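Local atomic coordinates of HRDC domain-containing protein (Bifidobacterium adolescentis ATCC 15703, PDB entry 3CYM), a protein that is uncharacterised but probably binds nucleic acid and trims it from the 3' end as a ribonuclease D-like exonuclease. Residues 349-352 / 353-356; 363-366 / 367-370; 407-410 / 411-415. All blocks are in the same frame, centred on the assembly; numbering follows the deposited sequence. Where two conformers were deposited one is given.

Interaction 1 of 3, residues 349-352 / 353-356; sequences PKSI and RVWK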
loop_
_atom_site.group_PDB
_atom_site.type_symbol
_atom_site.label_atom_id
_atom_site.label_comp_id
_atom_site.label_asym_id
_atom_site.label_seq_id
_atom_site.Cartn_x
_atom_site.Cartn_y
_atom_site.Cartn_z
ATOM N N PRO A 349 -11.429 -9.031 18.230
ATOM C CA PRO A 349 -11.484 -7.571 18.125
ATOM C C PRO A 349 -10.114 -6.934 18.359
ATOM O O PRO A 349 -9.364 -7.384 19.232
ATOM C CB PRO A 349 -12.449 -7.174 19.251
ATOM C CG PRO A 349 -12.483 -8.344 20.171
ATOM C CD PRO A 349 -12.347 -9.520 19.273
ATOM N N LYS A 350 -9.790 -5.909 17.574
ATOM C CA LYS A 350 -8.516 -5.196 17.713
ATOM C C LYS A 350 -8.554 -4.240 18.904
ATOM O O LYS A 350 -7.514 -3.869 19.450
ATOM C CB LYS A 350 -8.182 -4.409 16.435
ATOM C CG LYS A 350 -8.235 -5.215 15.152
ATOM C CD LYS A 350 -8.445 -4.301 13.958
ATOM C CE LYS A 350 -9.050 -5.057 12.790
ATOM N NZ LYS A 350 -9.695 -4.127 11.818
ATOM N N SER A 351 -9.764 -3.843 19.293
ATOM C CA SER A 351 -9.970 -2.865 20.355
ATOM C C SER A 351 -9.876 -3.524 21.731
ATOM O O SER A 351 -10.630 -4.451 22.028
ATOM C CB SER A 351 -11.330 -2.178 20.167
ATOM O OG SER A 351 -11.536 -1.149 21.119
ATOM N N ILE A 352 -8.952 -3.038 22.567
ATOM C CA ILE A 352 -8.773 -3.552 23.927
ATOM C C ILE A 352 -9.987 -3.208 24.797
ATOM O O ILE A 352 -10.329 -3.962 25.719
ATOM C CB ILE A 352 -7.421 -3.069 24.572
ATOM C CG1 ILE A 352 -6.207 -3.573 23.767
ATOM C CG2 ILE A 352 -7.306 -3.457 26.067
ATOM C CD1 ILE A 352 -6.021 -5.107 23.713
ATOM N N ARG A 353 -10.656 -2.099 24.465
ATOM C CA ARG A 353 -11.897 -1.681 25.133
ATOM C C ARG A 353 -12.963 -2.771 25.117
ATOM O O ARG A 353 -13.606 -3.005 26.137
ATOM C CB ARG A 353 -12.474 -0.410 24.503
ATOM C CG ARG A 353 -11.464 0.688 24.246
ATOM C CD ARG A 353 -12.029 1.743 23.316
ATOM N NE ARG A 353 -12.660 2.834 24.060
ATOM C CZ ARG A 353 -13.950 3.169 23.993
ATOM N NH1 ARG A 353 -14.781 2.502 23.199
ATOM N NH2 ARG A 353 -14.412 4.187 24.720
ATOM N N VAL A 354 -13.134 -3.422 23.962
ATOM C CA VAL A 354 -14.064 -4.550 23.792
ATOM C C VAL A 354 -13.661 -5.742 24.668
ATOM O O VAL A 354 -14.507 -6.314 25.364
ATOM C CB VAL A 354 -14.151 -5.005 22.311
ATOM C CG1 VAL A 354 -15.175 -6.140 22.135
ATOM C CG2 VAL A 354 -14.498 -3.829 21.416
ATOM N N TRP A 355 -12.371 -6.095 24.629
ATOM C CA TRP A 355 -11.804 -7.134 25.488
ATOM C C TRP A 355 -12.066 -6.837 26.963
ATOM O O TRP A 355 -12.545 -7.700 27.681
ATOM C CB TRP A 355 -10.292 -7.259 25.282
ATOM C CG TRP A 355 -9.844 -7.949 24.030
ATOM C CD1 TRP A 355 -9.892 -7.456 22.758
ATOM C CD2 TRP A 355 -9.231 -9.242 23.935
ATOM N NE1 TRP A 355 -9.368 -8.370 21.875
ATOM C CE2 TRP A 355 -8.955 -9.475 22.571
ATOM C CE3 TRP A 355 -8.903 -10.235 24.871
ATOM C CZ2 TRP A 355 -8.358 -10.658 22.118
ATOM C CZ3 TRP A 355 -8.306 -11.412 24.417
ATOM C CH2 TRP A 355 -8.039 -11.609 23.054
ATOM N N LYS A 356 -11.760 -5.610 27.393
ATOM C CA LYS A 356 -11.868 -5.195 28.795
ATOM C C LYS A 356 -13.311 -5.202 29.309
ATOM O O LYS A 356 -13.579 -5.660 30.424
ATOM C CB LYS A 356 -11.246 -3.804 28.975
ATOM C CG LYS A 356 -11.001 -3.389 30.421
ATOM C CD LYS A 356 -10.140 -2.131 30.486
ATOM C CE LYS A 356 -9.694 -1.826 31.910
ATOM N NZ LYS A 356 -10.720 -1.078 32.675
#
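Ser351 and Arg353 meet at the start of helix 352-358, where Ser351 holds the N-cap position in the C-terminal HRDC-like domain. Arg353 runs its aliphatic stem past the serine hydroxyl, with Arg353 CB 3.6 Å from Ser351 OG and the next two carbons about as near; beyond them the arginine chain bends and its guanidinium leads off the contact. Val354 follows and divides its two methyls between Pro349 and Ser351. Its CG1 packs 4.0 Å from Pro349 CG, while Val354 CG2 lies 3.8 Å from Ser351 CB. The backbone adds a weak bond here, from Val354 N to Ser351 O over 3.3 Å.

Trp355 carries the contact. With CG anti to its carbonyl carbon (chi1 -76°), the indole swings back toward the chain before the helix, and Trp355 NE1 donates to Pro349 O at 2.8 Å. The N-H points fairly straight at the acceptor (159°), which lies practically in the indole plane, although the donor is tilted out of the carbonyl plane. Ser351 O sits at the same ring edge, 3.2 Å from Trp355 CD1, and the pyrrolidine of Pro349 crosses the indole at about a right angle. Elsewhere the buried ring meets Trp398 and Cys397. A leucine here removes the indole N-H and would probably leave Pro349 O without this donor, open a gap beside the proline ring and let the loop before the helix shift. Lys356 completes the segment: the outer part of its side chain leads off the contact, while its backbone supplies an i to i+4 helical bond, with Lys356 N 2.8 Å from Ile352 O. The same carbonyl oxygen, Ile352 O, also lies 3.4 Å from Lys356 CB.

Interaction 2 of 3, residues 363-366 / 367-370; sequences LQVL and NRVR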
loop_
_atom_site.group_PDB
_atom_site.type_symbol
_atom_site.label_atom_id
_atom_site.label_comp_id
_atom_site.label_asym_id
_atom_site.label_seq_id
_atom_site.Cartn_x
_atom_site.Cartn_y
_atom_site.Cartn_z
ATOM N N LEU A 363 -8.708 -11.126 28.547
ATOM C CA LEU A 363 -7.751 -10.011 28.542
ATOM C C LEU A 363 -6.574 -10.194 29.510
ATOM O O LEU A 363 -5.443 -9.808 29.187
ATOM C CB LEU A 363 -8.450 -8.666 28.790
ATOM C CG LEU A 363 -7.563 -7.409 28.658
ATOM C CD1 LEU A 363 -7.085 -7.161 27.226
ATOM C CD2 LEU A 363 -8.252 -6.177 29.213
ATOM N N GLN A 364 -6.847 -10.770 30.682
ATOM C CA GLN A 364 -5.802 -11.101 31.653
ATOM C C GLN A 364 -4.736 -12.017 31.061
ATOM O O GLN A 364 -3.534 -11.810 31.277
ATOM C CB GLN A 364 -6.407 -11.748 32.899
ATOM C CG GLN A 364 -6.297 -10.892 34.142
ATOM C CD GLN A 364 -7.357 -9.813 34.240
ATOM O OE1 GLN A 364 -7.102 -8.734 34.768
ATOM N NE2 GLN A 364 -8.557 -10.102 33.744
ATOM N N VAL A 365 -5.187 -13.021 30.310
ATOM C CA VAL A 365 -4.307 -13.950 29.595
ATOM C C VAL A 365 -3.526 -13.230 28.488
ATOM O O VAL A 365 -2.312 -13.421 28.356
ATOM C CB VAL A 365 -5.112 -15.140 29.009
ATOM C CG1 VAL A 365 -4.232 -16.041 28.122
ATOM C CG2 VAL A 365 -5.740 -15.943 30.137
ATOM N N LEU A 366 -4.229 -12.399 27.713
ATOM C CA LEU A 366 -3.622 -11.599 26.643
ATOM C C LEU A 366 -2.549 -10.647 27.154
ATOM O O LEU A 366 -1.491 -10.528 26.537
ATOM C CB LEU A 366 -4.687 -10.826 25.859
ATOM C CG LEU A 366 -4.264 -9.903 24.705
ATOM C CD1 LEU A 366 -3.657 -10.646 23.510
ATOM C CD2 LEU A 366 -5.433 -9.052 24.265
ATOM N N ASN A 367 -2.820 -9.984 28.277
ATOM C CA ASN A 367 -1.864 -9.050 28.861
ATOM C C ASN A 367 -0.586 -9.733 29.354
ATOM O O ASN A 367 0.498 -9.173 29.208
ATOM C CB ASN A 367 -2.513 -8.195 29.955
ATOM C CG ASN A 367 -3.454 -7.143 29.393
ATOM O OD1 ASN A 367 -3.440 -6.848 28.196
ATOM N ND2 ASN A 367 -4.281 -6.571 30.258
ATOM N N ARG A 368 -0.723 -10.943 29.905
ATOM C CA ARG A 368 0.431 -11.805 30.203
ATOM C C ARG A 368 1.218 -12.167 28.931
ATOM O O ARG A 368 2.444 -12.135 28.933
ATOM C CB ARG A 368 0.012 -13.080 30.954
ATOM C CG ARG A 368 -0.515 -12.841 32.375
ATOM C CD ARG A 368 -0.348 -14.065 33.278
ATOM N NE ARG A 368 -0.948 -15.276 32.717
ATOM C CZ ARG A 368 -2.190 -15.698 32.967
ATOM N NH1 ARG A 368 -2.989 -15.012 33.770
ATOM N NH2 ARG A 368 -2.636 -16.813 32.407
ATOM N N VAL A 369 0.507 -12.488 27.852
ATOM C CA VAL A 369 1.128 -12.765 26.545
ATOM C C VAL A 369 1.837 -11.528 25.969
ATOM O O VAL A 369 2.993 -11.612 25.541
ATOM C CB VAL A 369 0.084 -13.351 25.552
ATOM C CG1 VAL A 369 0.556 -13.284 24.090
ATOM C CG2 VAL A 369 -0.258 -14.765 25.956
ATOM N N ARG A 370 1.144 -10.392 25.993
ATOM C CA ARG A 370 1.678 -9.107 25.532
ATOM C C ARG A 370 2.945 -8.667 26.266
ATOM O O ARG A 370 3.860 -8.148 25.629
ATOM C CB ARG A 370 0.629 -8.006 25.655
ATOM C CG ARG A 370 -0.411 -7.994 24.553
ATOM C CD ARG A 370 -1.606 -7.197 25.002
ATOM N NE ARG A 370 -1.543 -5.810 24.560
ATOM C CZ ARG A 370 -2.122 -4.787 25.181
ATOM N NH1 ARG A 370 -2.812 -4.962 26.304
ATOM N NH2 ARG A 370 -2.002 -3.576 24.673
#
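Leu363 holds CG anti to its backbone N (chi1 -174°), and Asn367 holds its own CG anti to the carbonyl carbon (chi1 -73°), which brings the leucine branch against the amide. The evidence is a pair of approaches: Leu363 CG to Asn367 ND2 at 3.7 Å, and Leu363 CD1 to Asn367 OD1 at 3.8 Å. The amide oxygen is gripped from the next turn, where Arg370 NH1 donates to Asn367 OD1 over 2.7 Å (145°). OD1 lies in the guanidinium plane, at its edge, while the donor is tilted out of the amide carbonyl plane. That bond limits how far the amide can rotate. The stem of Arg370 slants across Leu366, with Arg370 CD 3.8 Å from Leu366 CG.

All eight residues belong to helix 360-380 of the C-terminal HRDC-like domain, and each of the four residues from Asn367 to Arg370 donates its backbone N-H to the carbonyl four residues earlier. The guanidinium of Arg368 folds back and presents one face to Val365 CA, 4.3 Å from that plane, with Arg368 NH2 3.9 Å from Val365 CG2. Two of its nitrogens find partners outside the segments: Arg368 NE bonds to Ala431 O and Arg368 NH2 to Ile432 O, both near the end of helix 418-433. On the neighbouring flank Val369 reaches back with CG2, 3.4 Å from Val365 O.

Interaction 3 of 3, residues 407-410 / 411-415; sequences VARF and LSEQG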
loop_
_atom_site.group_PDB
_atom_site.type_symbol
_atom_site.label_atom_id
_atom_site.label_comp_id
_atom_site.label_asym_id
_atom_site.label_seq_id
_atom_site.Cartn_x
_atom_site.Cartn_y
_atom_site.Cartn_z
ATOM N N VAL A 407 0.424 -23.485 20.921
ATOM C CA VAL A 407 0.864 -22.108 20.645
ATOM C C VAL A 407 1.713 -22.034 19.378
ATOM O O VAL A 407 1.399 -21.267 18.468
ATOM C CB VAL A 407 1.614 -21.482 21.856
ATOM C CG1 VAL A 407 2.170 -20.106 21.519
ATOM C CG2 VAL A 407 0.698 -21.382 23.063
ATOM N N ALA A 408 2.761 -22.856 19.317
ATOM C CA ALA A 408 3.650 -22.902 18.161
ATOM C C ALA A 408 2.915 -23.196 16.848
ATOM O O ALA A 408 3.191 -22.546 15.839
ATOM C CB ALA A 408 4.777 -23.903 18.393
ATOM N N ARG A 409 1.976 -24.147 16.874
ATOM C CA ARG A 409 1.192 -24.507 15.685
ATOM C C ARG A 409 0.160 -23.441 15.305
ATOM O O ARG A 409 0.063 -23.071 14.131
ATOM C CB ARG A 409 0.535 -25.891 15.845
ATOM C CG ARG A 409 -0.362 -26.329 14.669
ATOM C CD ARG A 409 -0.954 -27.729 14.859
ATOM N NE ARG A 409 -1.598 -27.901 16.165
ATOM C CZ ARG A 409 -2.353 -28.943 16.513
ATOM N NH1 ARG A 409 -2.588 -29.930 15.655
ATOM N NH2 ARG A 409 -2.883 -28.997 17.729
ATOM N N PHE A 410 -0.595 -22.950 16.295
ATOM C CA PHE A 410 -1.603 -21.902 16.077
ATOM C C PHE A 410 -0.989 -20.666 15.446
ATOM O O PHE A 410 -1.563 -20.097 14.522
ATOM C CB PHE A 410 -2.305 -21.503 17.386
ATOM C CG PHE A 410 -3.469 -20.552 17.195
ATOM C CD1 PHE A 410 -4.758 -21.044 17.005
ATOM C CD2 PHE A 410 -3.279 -19.168 17.207
ATOM C CE1 PHE A 410 -5.832 -20.178 16.820
ATOM C CE2 PHE A 410 -4.347 -18.299 17.019
ATOM C CZ PHE A 410 -5.626 -18.801 16.835
ATOM N N LEU A 411 0.170 -20.258 15.962
ATOM C CA LEU A 411 0.867 -19.062 15.486
ATOM C C LEU A 411 1.365 -19.226 14.067
ATOM O O LEU A 411 1.304 -18.289 13.271
ATOM C CB LEU A 411 2.028 -18.717 16.421
ATOM C CG LEU A 411 1.877 -17.577 17.432
ATOM C CD1 LEU A 411 0.464 -17.377 17.968
ATOM C CD2 LEU A 411 2.879 -17.803 18.544
ATOM N N SER A 412 1.846 -20.428 13.763
ATOM C CA SER A 412 2.295 -20.800 12.426
ATOM C C SER A 412 1.126 -20.761 11.433
ATOM O O SER A 412 1.212 -20.100 10.391
ATOM C CB SER A 412 2.938 -22.190 12.466
ATOM O OG SER A 412 4.104 -22.237 11.671
ATOM N N GLU A 413 0.027 -21.431 11.781
ATOM C CA GLU A 413 -1.205 -21.425 10.974
ATOM C C GLU A 413 -1.834 -20.030 10.788
ATOM O O GLU A 413 -2.597 -19.814 9.844
ATOM C CB GLU A 413 -2.227 -22.429 11.538
ATOM C CG GLU A 413 -2.044 -23.857 10.998
ATOM C CD GLU A 413 -2.698 -24.942 11.856
ATOM O OE1 GLU A 413 -2.417 -26.137 11.605
ATOM O OE2 GLU A 413 -3.482 -24.614 12.776
ATOM N N GLN A 414 -1.501 -19.095 11.680
ATOM C CA GLN A 414 -1.916 -17.693 11.556
ATOM C C GLN A 414 -1.144 -16.965 10.456
ATOM O O GLN A 414 -1.646 -16.006 9.857
ATOM C CB GLN A 414 -1.747 -16.946 12.888
ATOM C CG GLN A 414 -2.828 -17.230 13.918
ATOM C CD GLN A 414 -4.136 -16.523 13.618
ATOM O OE1 GLN A 414 -4.239 -15.310 13.757
ATOM N NE2 GLN A 414 -5.141 -17.283 13.210
ATOM N N GLY A 415 0.076 -17.425 10.201
ATOM C CA GLY A 415 0.930 -16.845 9.169
ATOM C C GLY A 415 2.236 -16.273 9.688
ATOM O O GLY A 415 2.954 -15.595 8.940
HETATM O O HOH W 1 -4.116 -20.483 13.548
#
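Phe410 and Gln414 lie alongside each other one helical turn apart, with Phe410 CE2 3.6 Å from Gln414 CG. Ring and amide planes are only 12° apart. The ring gets there because its CG stands anti to the backbone N (chi1 -173°), which leans it along the helix toward the C-terminal end. A water is held over the ring, its oxygen 3.5 Å above the plane near the centre. It donates to Phe410 O at 2.8 Å and accepts a weak bond from Gln414 NE2, bridging this carbonyl to the amide. Two other pairs repeat the four-residue spacing: Val407 CG1 packs 3.8 Å from Leu411 CD2, and Arg409 CG lies 3.7 Å from Glu413 OE1. In the latter pair the stem, not the charge, makes the touch, since Arg409 NE remains 5.0 Å from Glu413 OE1.

Further out, Asn395 ND2 bonds to Gln414 OE1 and so fixes the amide from helix 390-397, while Arg405 makes a cation-pi contact with the Phe410 ring. Val407 and Ala408 face helix 418-433, and Leu411 faces Leu396. Backbone bonds from Leu411, Ser412 and Glu413 to the carbonyls four residues back keep the helix regular, whereas that from Gln414 N to Phe410 O is weak. There the helix ends: Gly415 takes a positive phi (119°), its N bonding to Ser412 O at 2.9 Å and weakly to Leu411 O at 3.4 Å, the Schellman motif that closes helix 407-414.

How the interactions relate
Along the chain the three contacts come in series; none nests in or crosses another, and each is local, closing one or two turns. Interaction 1 turns the incoming loop into helix 352-358. Interaction 2 lies on the next helix, 360-380, and the two touch: Trp355 CE3 packs 3.7 Å from Leu366 CD2, and Ile352 CG2 lies 3.9 Å from Leu363 CD1. Interaction 3 is helix 407-414 through its C-terminal end, with its centre about 17 Å from that of interaction 2 and about 22 Å from that of interaction 1, touching neither. Helix 390-397 links all three, meeting Trp355, Val369 and Phe410 within the C-terminal HRDC-like domain.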